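Local structure of mortality factor 4-like protein 1 (Homo sapiens, 2F5K) at residues 20-25 against 69-74. The protein probably takes part in gene regulation, its chromo domain binding methylated histone H3. Numbering follows the deposited sequence.
Sequences KPKFQE and VPESRV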
loop_
_atom_site.group_PDB
_atom_site.type_symbol
_atom_site.label_atom_id
_atom_site.label_comp_id
_atom_site.label_asym_id
_atom_site.label_seq_id
_atom_site.Cartn_x
_atom_site.Cartn_y
_atom_site.Cartn_z
ATOM N N LYS A 20 -14.581 0.654 13.087
ATOM C CA LYS A 20 -14.606 0.949 11.654
ATOM C C LYS A 20 -13.293 1.437 11.056
ATOM O O LYS A 20 -12.914 2.584 11.239
ATOM C CB LYS A 20 -15.728 1.932 11.334
ATOM C CG LYS A 20 -17.104 1.300 11.335
ATOM C CD LYS A 20 -18.187 2.318 11.659
ATOM C CE LYS A 20 -19.521 1.634 11.936
ATOM N NZ LYS A 20 -20.197 2.234 13.115
ATOM N N PRO A 21 -12.593 0.553 10.353
ATOM C CA PRO A 21 -11.366 0.914 9.644
ATOM C C PRO A 21 -11.633 1.358 8.204
ATOM O O PRO A 21 -12.715 1.148 7.662
ATOM C CB PRO A 21 -10.596 -0.397 9.654
ATOM C CG PRO A 21 -11.684 -1.414 9.433
ATOM C CD PRO A 21 -12.896 -0.882 10.196
ATOM N N LYS A 22 -10.617 1.965 7.607
ATOM C CA LYS A 22 -10.679 2.532 6.271
ATOM C C LYS A 22 -10.921 1.496 5.190
ATOM O O LYS A 22 -11.655 1.742 4.239
ATOM C CB LYS A 22 -9.361 3.242 5.969
ATOM C CG LYS A 22 -9.379 4.743 6.100
ATOM C CD LYS A 22 -8.459 5.394 5.079
ATOM C CE LYS A 22 -7.901 6.707 5.568
ATOM N NZ LYS A 22 -6.766 7.192 4.724
ATOM N N PHE A 23 -10.309 0.329 5.334
ATOM C CA PHE A 23 -10.354 -0.656 4.257
ATOM C C PHE A 23 -11.066 -1.962 4.580
ATOM O O PHE A 23 -11.316 -2.268 5.742
ATOM C CB PHE A 23 -8.943 -0.897 3.750
ATOM C CG PHE A 23 -8.238 0.366 3.364
ATOM C CD1 PHE A 23 -7.600 1.139 4.324
ATOM C CD2 PHE A 23 -8.250 0.806 2.046
ATOM C CE1 PHE A 23 -6.963 2.315 3.964
ATOM C CE2 PHE A 23 -7.604 1.973 1.677
ATOM C CZ PHE A 23 -6.971 2.734 2.632
ATOM N N GLN A 24 -11.398 -2.710 3.538
ATOM C CA GLN A 24 -12.122 -3.967 3.673
ATOM C C GLN A 24 -11.398 -5.145 3.044
ATOM O O GLN A 24 -10.576 -4.979 2.152
ATOM C CB GLN A 24 -13.489 -3.859 3.007
ATOM C CG GLN A 24 -14.391 -2.838 3.617
ATOM C CD GLN A 24 -15.679 -2.735 2.866
ATOM O OE1 GLN A 24 -15.882 -3.461 1.889
ATOM N NE2 GLN A 24 -16.566 -1.835 3.309
ATOM N N GLU A 25 -11.729 -6.348 3.502
ATOM C CA GLU A 25 -11.131 -7.540 2.932
ATOM C C GLU A 25 -11.577 -7.620 1.494
ATOM O O GLU A 25 -12.762 -7.494 1.198
ATOM C CB GLU A 25 -11.565 -8.787 3.691
ATOM C CG GLU A 25 -11.125 -8.761 5.143
ATOM C CD GLU A 25 -11.405 -10.058 5.894
ATOM O OE1 GLU A 25 -12.068 -10.971 5.328
ATOM O OE2 GLU A 25 -10.943 -10.148 7.061
ATOM N N VAL A 69 0.644 -4.426 7.622
ATOM C CA VAL A 69 0.928 -3.023 7.365
ATOM C C VAL A 69 -0.001 -2.218 8.238
ATOM O O VAL A 69 -1.124 -2.633 8.471
ATOM C CB VAL A 69 0.695 -2.732 5.854
ATOM C CG1 VAL A 69 -0.258 -1.574 5.627
ATOM C CG2 VAL A 69 1.990 -2.533 5.139
ATOM N N PRO A 70 0.470 -1.125 8.823
ATOM C CA PRO A 70 -0.437 -0.253 9.576
ATOM C C PRO A 70 -1.310 0.504 8.580
ATOM O O PRO A 70 -0.943 0.590 7.416
ATOM C CB PRO A 70 0.511 0.682 10.320
ATOM C CG PRO A 70 1.687 0.723 9.472
ATOM C CD PRO A 70 1.869 -0.680 8.920
ATOM N N GLU A 71 -2.456 1.006 9.026
ATOM C CA GLU A 71 -3.354 1.738 8.147
ATOM C C GLU A 71 -2.693 2.876 7.367
ATOM O O GLU A 71 -2.952 3.061 6.177
ATOM C CB GLU A 71 -4.499 2.329 8.929
ATOM C CG GLU A 71 -5.638 2.728 8.030
ATOM C CD GLU A 71 -6.945 2.753 8.769
ATOM O OE1 GLU A 71 -7.837 1.951 8.426
ATOM O OE2 GLU A 71 -7.063 3.574 9.688
ATOM N N SER A 72 -1.842 3.630 8.041
ATOM C CA SER A 72 -1.186 4.771 7.411
ATOM C C SER A 72 -0.424 4.404 6.129
ATOM O O SER A 72 0.007 5.289 5.382
ATOM C CB SER A 72 -0.243 5.466 8.398
ATOM O OG SER A 72 0.841 4.605 8.739
ATOM N N ARG A 73 -0.244 3.120 5.857
ATOM C CA ARG A 73 0.490 2.787 4.647
ATOM C C ARG A 73 -0.408 2.406 3.512
ATOM O O ARG A 73 0.047 2.151 2.406
ATOM C CB ARG A 73 1.545 1.706 4.894
ATOM C CG ARG A 73 2.775 2.257 5.498
ATOM C CD ARG A 73 3.722 1.208 5.892
ATOM N NE ARG A 73 4.111 0.406 4.747
ATOM C CZ ARG A 73 4.617 -0.822 4.858
ATOM N NH1 ARG A 73 4.803 -1.330 6.071
ATOM N NH2 ARG A 73 4.935 -1.517 3.765
ATOM N N VAL A 74 -1.696 2.392 3.796
ATOM C CA VAL A 74 -2.662 2.000 2.802
ATOM C C VAL A 74 -3.441 3.202 2.267
ATOM O O VAL A 74 -3.903 4.032 3.034
ATOM C CB VAL A 74 -3.621 0.970 3.372
ATOM C CG1 VAL A 74 -4.537 0.450 2.292
ATOM C CG2 VAL A 74 -2.822 -0.181 4.005
HETATM O O HOH W 1 -4.494 5.647 5.353
#
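Phe23 and Val74 pack ring face against methyl, and Glu71 grips the backbone beside them, in a mixed apolar and polar contact that pins the loop before strand 28-32 to the 3-10 turn linking strands 67-70 and 74-76. Val74 CG1 stands 3.3 Å from the centroid of the Phe23 ring and only 11° off its normal, a CH-pi contact almost centred over one face. With CG1 anti to the backbone N (chi1 -174°), Val74 turns this methyl onto the ring. Tyr54 meets the ring edge-to-face and Lys76 adds a cation-pi contact. A short 3-10 turn leading into the last strand, here 74-76, which pairs with 28-32, is a feature of the SH3-like barrel, the fold of this MSL3-type chromodomain. Near the edge of the ring, Glu71 OE1 accepts a hydrogen bond from Lys22 N at 2.9 Å, approached on its syn side but 32° out of the carboxylate plane. The same oxygen is hydrogen-bonded to Tyr54 OH, which also accepts a hydrogen bond from Phe23 N, so one tyrosine ties together both sides of the contact. Farther out, Lys22 NZ donates to a water 2.8 Å away that in turn donates to Val74 O. Replacing Phe23 with an alanine would probably leave Val74 CG1 without its aromatic platform and open a gap beside Tyr54.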